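PDB 6FTH: extracellular solute-binding protein, family 1 from Bifidobacterium longum subsp. infantis, which probably binds human milk oligosaccharides outside the cell and delivers them to a partner ABC transporter for uptake. Local coordinates for residues Val388-Tyr393 with Gly421-Asp426; Ala468-Val473 with Leu501-Asn506. All coordinates share one frame; numbering follows the deposited sequence.

Interaction 1 (Val388-Tyr393 with Gly421-Asp426); sequences VDEDKY and GDVDGD
Glu390 lays its extended side chain over Gly421 and the start of the helix behind it. Its CG has turned away from its own carbonyl carbon (chi1 -65°), which sends the chain across the gap: OE2 comes within 3.4 Å of Gly421 CA, and OE1 lies 3.5 Å from Val423 CG2. The side chains of Glu390 and Val423 cross at about a right angle, and Val423 CG2 lies against the face of the Glu390 carboxylate and also touches Glu390 CG at 3.8 Å. Beside this, Val388 packs on the backbone, with CB 3.4 Å from Gly421 O. No hydrogen bond joins the two segments; each helix start is secured from within, Lys392 N bonding to Asp389 OD1 (3.2 Å) and Gly425 N to Asp422 OD1 (3.2 Å). Both N-cap carboxylates are met from above their planes. The other oxygen of Asp422, OD2, bonds to Tyr148 OH. The contact thus brings together the starts of helices 390-398 and 423-432 just where strands 385-388 and 418-420 end, Val388 and Lys420 being joined by backbone hydrogen bonding, while helix 363-371 touches Val388 through Leu371 and Asp422 through Phe370.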
ATOM      1  N   VAL A 388       7.542  -7.013  22.113  1.00 12.88           N
ATOM      2  CA  VAL A 388       7.462  -8.208  21.285  1.00 14.94           C
ATOM      3  C   VAL A 388       8.735  -9.034  21.459  1.00 15.69           C
ATOM      4  O   VAL A 388       9.855  -8.504  21.434  1.00 15.94           O
ATOM      5  CB  VAL A 388       7.271  -7.823  19.810  1.00 14.28           C
ATOM      6  CG1 VAL A 388       7.234  -9.083  18.909  1.00 15.42           C
ATOM      7  CG2 VAL A 388       6.012  -7.005  19.628  1.00 14.36           C
ATOM      8  N   ASP A 389       8.562 -10.345  21.612  1.00 14.30           N
ATOM      9  CA  ASP A 389       9.678 -11.284  21.533  1.00 16.55           C
ATOM     10  C   ASP A 389       9.965 -11.474  20.049  1.00 16.97           C
ATOM     11  O   ASP A 389       9.254 -12.205  19.354  1.00 15.59           O
ATOM     12  CB  ASP A 389       9.279 -12.593  22.202  1.00 17.90           C
ATOM     13  CG  ASP A 389      10.416 -13.590  22.281  1.00 21.26           C
ATOM     14  OD1 ASP A 389      11.287 -13.583  21.394  1.00 19.48           O
ATOM     15  OD2 ASP A 389      10.416 -14.402  23.238  1.00 23.36           O
ATOM     16  N   GLU A 390      10.982 -10.777  19.551  1.00 14.49           N
ATOM     17  CA  GLU A 390      11.206 -10.677  18.112  1.00 15.70           C
ATOM     18  C   GLU A 390      11.513 -12.026  17.483  1.00 16.07           C
ATOM     19  O   GLU A 390      10.984 -12.349  16.409  1.00 17.00           O
ATOM     20  CB  GLU A 390      12.337  -9.690  17.838  1.00 16.92           C
ATOM     21  CG  GLU A 390      11.992  -8.265  18.244  1.00 17.19           C
ATOM     22  CD  GLU A 390      13.172  -7.344  18.235  1.00 22.55           C
ATOM     23  OE1 GLU A 390      14.107  -7.569  17.438  1.00 26.46           O
ATOM     24  OE2 GLU A 390      13.144  -6.381  19.036  1.00 26.50           O
ATOM     25  N   ASP A 391      12.374 -12.830  18.121  1.00 16.84           N
ATOM     26  CA  ASP A 391      12.719 -14.118  17.532  1.00 17.34           C
ATOM     27  C   ASP A 391      11.531 -15.061  17.535  1.00 17.15           C
ATOM     28  O   ASP A 391      11.348 -15.848  16.598  1.00 16.42           O
ATOM     29  CB  ASP A 391      13.888 -14.744  18.289  1.00 17.41           C
ATOM     30  CG  ASP A 391      15.176 -13.994  18.082  1.00 21.65           C
ATOM     31  OD1 ASP A 391      15.266 -13.209  17.102  1.00 23.07           O
ATOM     32  OD2 ASP A 391      16.109 -14.197  18.890  1.00 21.69           O
ATOM     33  N   LYS A 392      10.720 -15.005  18.582  1.00 15.98           N
ATOM     34  CA  LYS A 392       9.546 -15.866  18.662  1.00 16.48           C
ATOM     35  C   LYS A 392       8.506 -15.466  17.621  1.00 16.33           C
ATOM     36  O   LYS A 392       7.843 -16.323  17.023  1.00 18.30           O
ATOM     37  CB  LYS A 392       8.951 -15.782  20.061  1.00 19.23           C
ATOM     38  CG  LYS A 392       7.923 -16.872  20.355  1.00 21.30           C
ATOM     39  CD  LYS A 392       7.523 -16.873  21.826  1.00 20.31           C
ATOM     40  CE  LYS A 392       6.404 -17.864  22.127  1.00 24.01           C
ATOM     41  NZ  LYS A 392       5.923 -17.738  23.553  1.00 22.97           N
ATOM     42  N   TYR A 393       8.359 -14.163  17.395  1.00 15.65           N
ATOM     43  CA  TYR A 393       7.454 -13.658  16.366  1.00 15.39           C
ATOM     44  C   TYR A 393       7.844 -14.187  14.990  1.00 18.43           C
ATOM     45  O   TYR A 393       7.003 -14.703  14.249  1.00 16.76           O
ATOM     46  CB  TYR A 393       7.506 -12.126  16.419  1.00 15.96           C
ATOM     47  CG  TYR A 393       6.642 -11.364  15.448  1.00 15.99           C
ATOM     48  CD1 TYR A 393       6.909 -11.378  14.090  1.00 19.61           C
ATOM     49  CD2 TYR A 393       5.588 -10.582  15.914  1.00 15.67           C
ATOM     50  CE1 TYR A 393       6.126 -10.668  13.211  1.00 21.25           C
ATOM     51  CE2 TYR A 393       4.801  -9.853  15.040  1.00 18.62           C
ATOM     52  CZ  TYR A 393       5.082  -9.904  13.696  1.00 18.75           C
ATOM     53  OH  TYR A 393       4.312  -9.204  12.791  1.00 22.02           O
ATOM     54  N   GLY A 421       9.853  -3.752  19.461  1.00 11.89           N
ATOM     55  CA  GLY A 421      10.043  -5.014  18.785  1.00 14.00           C
ATOM     56  C   GLY A 421       9.114  -5.320  17.634  1.00 13.46           C
ATOM     57  O   GLY A 421       9.022  -6.487  17.232  1.00 15.11           O
ATOM     58  N   ASP A 422       8.389  -4.333  17.110  1.00 12.40           N
ATOM     59  CA  ASP A 422       7.680  -4.481  15.837  1.00 11.05           C
ATOM     60  C   ASP A 422       8.723  -4.141  14.796  1.00 13.43           C
ATOM     61  O   ASP A 422       8.889  -2.985  14.392  1.00 14.87           O
ATOM     62  CB  ASP A 422       6.476  -3.558  15.720  1.00 12.09           C
ATOM     63  CG  ASP A 422       5.874  -3.582  14.346  1.00 15.01           C
ATOM     64  OD1 ASP A 422       6.287  -4.419  13.509  1.00 15.75           O
ATOM     65  OD2 ASP A 422       4.935  -2.782  14.102  1.00 15.48           O
ATOM     66  N   VAL A 423       9.480  -5.152  14.394  1.00 13.78           N
ATOM     67  CA  VAL A 423      10.657  -4.922  13.558  1.00 15.83           C
ATOM     68  C   VAL A 423      10.259  -4.377  12.186  1.00 15.34           C
ATOM     69  O   VAL A 423      10.973  -3.539  11.603  1.00 14.92           O
ATOM     70  CB  VAL A 423      11.451  -6.237  13.462  1.00 19.06           C
ATOM     71  CG1 VAL A 423      12.543  -6.166  12.441  1.00 24.56           C
ATOM     72  CG2 VAL A 423      12.032  -6.584  14.845  1.00 22.99           C
ATOM     73  N   ASP A 424       9.135  -4.847  11.644  1.00 13.62           N
ATOM     74  CA  ASP A 424       8.687  -4.320  10.355  1.00 14.46           C
ATOM     75  C   ASP A 424       8.383  -2.825  10.463  1.00 14.22           C
ATOM     76  O   ASP A 424       8.807  -2.034   9.613  1.00 13.09           O
ATOM     77  CB  ASP A 424       7.487  -5.111   9.835  1.00 14.14           C
ATOM     78  CG  ASP A 424       7.182  -4.804   8.360  1.00 21.08           C
ATOM     79  OD1 ASP A 424       8.153  -4.694   7.572  1.00 18.67           O
ATOM     80  OD2 ASP A 424       5.991  -4.669   7.997  1.00 21.22           O
ATOM     81  N   GLY A 425       7.665  -2.414  11.508  1.00 13.21           N
ATOM     82  CA  GLY A 425       7.401  -0.995  11.697  1.00 14.58           C
ATOM     83  C   GLY A 425       8.665  -0.177  11.908  1.00 15.10           C
ATOM     84  O   GLY A 425       8.812   0.924  11.360  1.00 14.41           O
ATOM     85  N   ASP A 426       9.603  -0.699  12.710  1.00 13.22           N
ATOM     86  CA  ASP A 426      10.867   0.001  12.926  1.00 11.99           C
ATOM     87  C   ASP A 426      11.602   0.170  11.600  1.00 13.91           C
ATOM     88  O   ASP A 426      12.160   1.245  11.320  1.00 14.78           O
ATOM     89  CB  ASP A 426      11.759  -0.795  13.885  1.00 13.70           C
ATOM     90  CG  ASP A 426      11.209  -0.886  15.297  1.00 15.56           C
ATOM     91  OD1 ASP A 426      10.264  -0.149  15.692  1.00 15.55           O
ATOM     92  OD2 ASP A 426      11.787  -1.734  16.030  1.00 17.86           O
TER

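Interaction 2 (Ala468-Val473 with Leu501-Asn506); sequences AQISNV and LGLQEN
Ile470 and Leu501 lie flank to flank, pointing opposite ways, with Ile470 CG1 3.9 Å from Leu501 CB. Leu501 reaches back over helix 457-484 and forks there. Its CD1 settles against Val473 CG2 at 3.8 Å and lies equally close to the backbone oxygen Gln469 O, whereas CD2 comes down on Gln469 CB (4.0 Å). Beyond CB the amide end of Gln469 bends away, leaving its methylene as the part of that side chain that packs. Ile470 runs the other way: with CG1 anti to its carbonyl carbon (chi1 -71°) and the chain then extended, CD1 is carried to the first turn of helix 503-518. Ile470 CD1 sits 3.9 Å from Leu503 N and also touches Leu503 CB and Asn506 ND2. Cutting Ile470 back to an alanine would remove CG1 and CD1, and is likely to open a gap beside Leu501 CB and deprive Leu503 of its apolar neighbour on this segment. The turn that carries Leu501 into Leu503 is a Schellman motif, in which Gly502, at positive phi, ends helix 487-500 and also stands at the N-cap position of the next helix. Asn506 OD1 is bonded to Asn466 ND2, one turn before Ile470. The contact therefore wedges the junction of helices 487-500 and 503-518 against the long helix 457-484; Val473 also touches Tyr494, Gln497 and Leu498 of helix 487-500, and from a loop Leu246 meets Ile470 and Thr247 meets Leu503.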
ATOM      1  N   ALA A 468     -10.326  -0.193 -17.674  1.00 17.70           N
ATOM      2  CA  ALA A 468     -10.005  -1.530 -18.166  1.00 20.81           C
ATOM      3  C   ALA A 468      -9.456  -1.467 -19.582  1.00 20.00           C
ATOM      4  O   ALA A 468      -8.538  -2.212 -19.936  1.00 22.75           O
ATOM      5  CB  ALA A 468     -11.235  -2.430 -18.103  1.00 21.30           C
ATOM      6  N   GLN A 469      -9.999  -0.575 -20.411  1.00 15.90           N
ATOM      7  CA  GLN A 469      -9.503  -0.449 -21.769  1.00 16.45           C
ATOM      8  C   GLN A 469      -8.237   0.390 -21.824  1.00 16.72           C
ATOM      9  O   GLN A 469      -7.280   0.055 -22.542  1.00 17.61           O
ATOM     10  CB  GLN A 469     -10.585   0.177 -22.664  1.00 20.08           C
ATOM     11  CG  GLN A 469     -11.933  -0.544 -22.599  1.00 20.07           C
ATOM     12  CD  GLN A 469     -11.807  -2.016 -22.971  1.00 15.31           C
ATOM     13  OE1 GLN A 469     -10.973  -2.386 -23.797  1.00 22.83           O
ATOM     14  NE2 GLN A 469     -12.573  -2.854 -22.313  1.00 21.19           N
ATOM     15  N   ILE A 470      -8.213   1.487 -21.055  1.00 15.02           N
ATOM     16  CA  ILE A 470      -7.035   2.350 -21.013  1.00 15.88           C
ATOM     17  C   ILE A 470      -5.807   1.552 -20.585  1.00 14.13           C
ATOM     18  O   ILE A 470      -4.721   1.695 -21.162  1.00 15.40           O
ATOM     19  CB  ILE A 470      -7.305   3.528 -20.053  1.00 13.27           C
ATOM     20  CG1 ILE A 470      -8.321   4.506 -20.653  1.00 14.56           C
ATOM     21  CG2 ILE A 470      -6.012   4.260 -19.682  1.00 17.04           C
ATOM     22  CD1 ILE A 470      -8.942   5.422 -19.630  1.00 14.35           C
ATOM     23  N   SER A 471      -5.965   0.700 -19.573  1.00 16.02           N
ATOM     24  CA  SER A 471      -4.797   0.049 -18.999  1.00 17.50           C
ATOM     25  C   SER A 471      -4.135  -0.893 -19.992  1.00 19.48           C
ATOM     26  O   SER A 471      -2.900  -1.011 -19.999  1.00 21.13           O
ATOM     27  CB  SER A 471      -5.168  -0.664 -17.705  1.00 20.59           C
ATOM     28  OG  SER A 471      -6.146  -1.647 -17.902  1.00 25.95           O
ATOM     29  N   ASN A 472      -4.923  -1.558 -20.844  1.00 19.07           N
ATOM     30  CA  ASN A 472      -4.334  -2.451 -21.838  1.00 19.99           C
ATOM     31  C   ASN A 472      -3.398  -1.688 -22.764  1.00 20.04           C
ATOM     32  O   ASN A 472      -2.289  -2.149 -23.065  1.00 20.09           O
ATOM     33  CB  ASN A 472      -5.417  -3.130 -22.676  1.00 22.66           C
ATOM     34  CG  ASN A 472      -6.303  -4.072 -21.881  1.00 27.59           C
ATOM     35  OD1 ASN A 472      -5.874  -4.702 -20.918  1.00 31.43           O
ATOM     36  ND2 ASN A 472      -7.558  -4.193 -22.318  1.00 33.66           N
ATOM     37  N   VAL A 473      -3.825  -0.513 -23.232  1.00 16.44           N
ATOM     38  CA  VAL A 473      -2.986   0.289 -24.110  1.00 15.23           C
ATOM     39  C   VAL A 473      -1.759   0.783 -23.362  1.00 15.27           C
ATOM     40  O   VAL A 473      -0.634   0.686 -23.857  1.00 17.62           O
ATOM     41  CB  VAL A 473      -3.793   1.460 -24.706  1.00 15.83           C
ATOM     42  CG1 VAL A 473      -2.914   2.398 -25.535  1.00 16.75           C
ATOM     43  CG2 VAL A 473      -4.988   0.921 -25.527  1.00 17.62           C
ATOM     44  N   LEU A 501     -10.837   6.313 -25.380  1.00 14.73           N
ATOM     45  CA  LEU A 501     -11.235   5.330 -24.392  1.00 15.17           C
ATOM     46  C   LEU A 501     -11.767   5.959 -23.107  1.00 14.11           C
ATOM     47  O   LEU A 501     -12.063   5.243 -22.146  1.00 16.79           O
ATOM     48  CB  LEU A 501     -10.050   4.380 -24.112  1.00 14.56           C
ATOM     49  CG  LEU A 501      -9.532   3.611 -25.334  1.00 13.28           C
ATOM     50  CD1 LEU A 501      -8.280   2.832 -24.976  1.00 16.36           C
ATOM     51  CD2 LEU A 501     -10.618   2.640 -25.818  1.00 15.90           C
ATOM     52  N   GLY A 502     -11.921   7.283 -23.078  1.00 14.20           N
ATOM     53  CA  GLY A 502     -12.564   7.952 -21.966  1.00 13.15           C
ATOM     54  C   GLY A 502     -11.632   8.574 -20.945  1.00 12.89           C
ATOM     55  O   GLY A 502     -12.099   8.937 -19.868  1.00 14.85           O
ATOM     56  N   LEU A 503     -10.325   8.678 -21.237  1.00 12.99           N
ATOM     57  CA  LEU A 503      -9.407   9.236 -20.237  1.00 12.66           C
ATOM     58  C   LEU A 503      -9.879  10.586 -19.718  1.00 13.45           C
ATOM     59  O   LEU A 503      -9.825  10.834 -18.507  1.00 12.86           O
ATOM     60  CB  LEU A 503      -7.994   9.348 -20.799  1.00 12.77           C
ATOM     61  CG  LEU A 503      -6.951   9.890 -19.822  1.00 12.10           C
ATOM     62  CD1 LEU A 503      -6.858   8.982 -18.645  1.00 14.58           C
ATOM     63  CD2 LEU A 503      -5.595  10.006 -20.484  1.00 15.65           C
ATOM     64  N   GLN A 504     -10.328  11.474 -20.609  1.00 12.55           N
ATOM     65  CA  GLN A 504     -10.687  12.824 -20.162  1.00 14.37           C
ATOM     66  C   GLN A 504     -11.978  12.827 -19.356  1.00 13.43           C
ATOM     67  O   GLN A 504     -12.151  13.685 -18.475  1.00 12.72           O
ATOM     68  CB  GLN A 504     -10.774  13.791 -21.335  1.00 13.96           C
ATOM     69  CG  GLN A 504      -9.511  13.941 -22.105  1.00 18.08           C
ATOM     70  CD  GLN A 504      -8.354  14.245 -21.210  1.00 19.48           C
ATOM     71  OE1 GLN A 504      -8.452  15.085 -20.317  1.00 20.67           O
ATOM     72  NE2 GLN A 504      -7.258  13.528 -21.404  1.00 23.75           N
ATOM     73  N   GLU A 505     -12.886  11.876 -19.610  1.00 12.25           N
ATOM     74  CA  GLU A 505     -14.029  11.684 -18.733  1.00 11.55           C
ATOM     75  C   GLU A 505     -13.560  11.281 -17.342  1.00 12.84           C
ATOM     76  O   GLU A 505     -14.060  11.777 -16.325  1.00 12.84           O
ATOM     77  CB  GLU A 505     -14.959  10.609 -19.313  1.00 13.78           C
ATOM     78  CG  GLU A 505     -16.176  10.305 -18.432  1.00 14.40           C
ATOM     79  CD  GLU A 505     -17.107   9.249 -19.034  1.00 18.83           C
ATOM     80  OE1 GLU A 505     -16.607   8.343 -19.758  1.00 16.60           O
ATOM     81  OE2 GLU A 505     -18.332   9.331 -18.767  1.00 20.73           O
ATOM     82  N   ASN A 506     -12.592  10.368 -17.283  1.00 12.04           N
ATOM     83  CA  ASN A 506     -12.074   9.930 -15.994  1.00 12.74           C
ATOM     84  C   ASN A 506     -11.410  11.085 -15.244  1.00 11.12           C
ATOM     85  O   ASN A 506     -11.577  11.218 -14.029  1.00 11.45           O
ATOM     86  CB  ASN A 506     -11.075   8.779 -16.202  1.00 12.59           C
ATOM     87  CG  ASN A 506     -11.741   7.445 -16.455  1.00 16.94           C
ATOM     88  OD1 ASN A 506     -12.910   7.373 -16.774  1.00 14.39           O
ATOM     89  ND2 ASN A 506     -10.987   6.368 -16.256  1.00 18.57           N
TER

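In the fold
Interactions 1 and 2 follow one another along the chain, the first closing before the second opens, and in each the two segments are separated by 27 residues. They lie on opposite sides of the chain's centre, with their own centres 43 Å apart and nearest atoms about 28 Å apart, and share no helix or strand. Interaction 1 pairs the starts of two helices that each follow a short strand; interaction 2 belongs to the largely helical C-terminal run, helices 457-484, 487-500 and 503-518. Both are local packing of chain segments that follow the two four-stranded mixed sheets in sequence, in a protein whose family typically binds its ligand between two lobes.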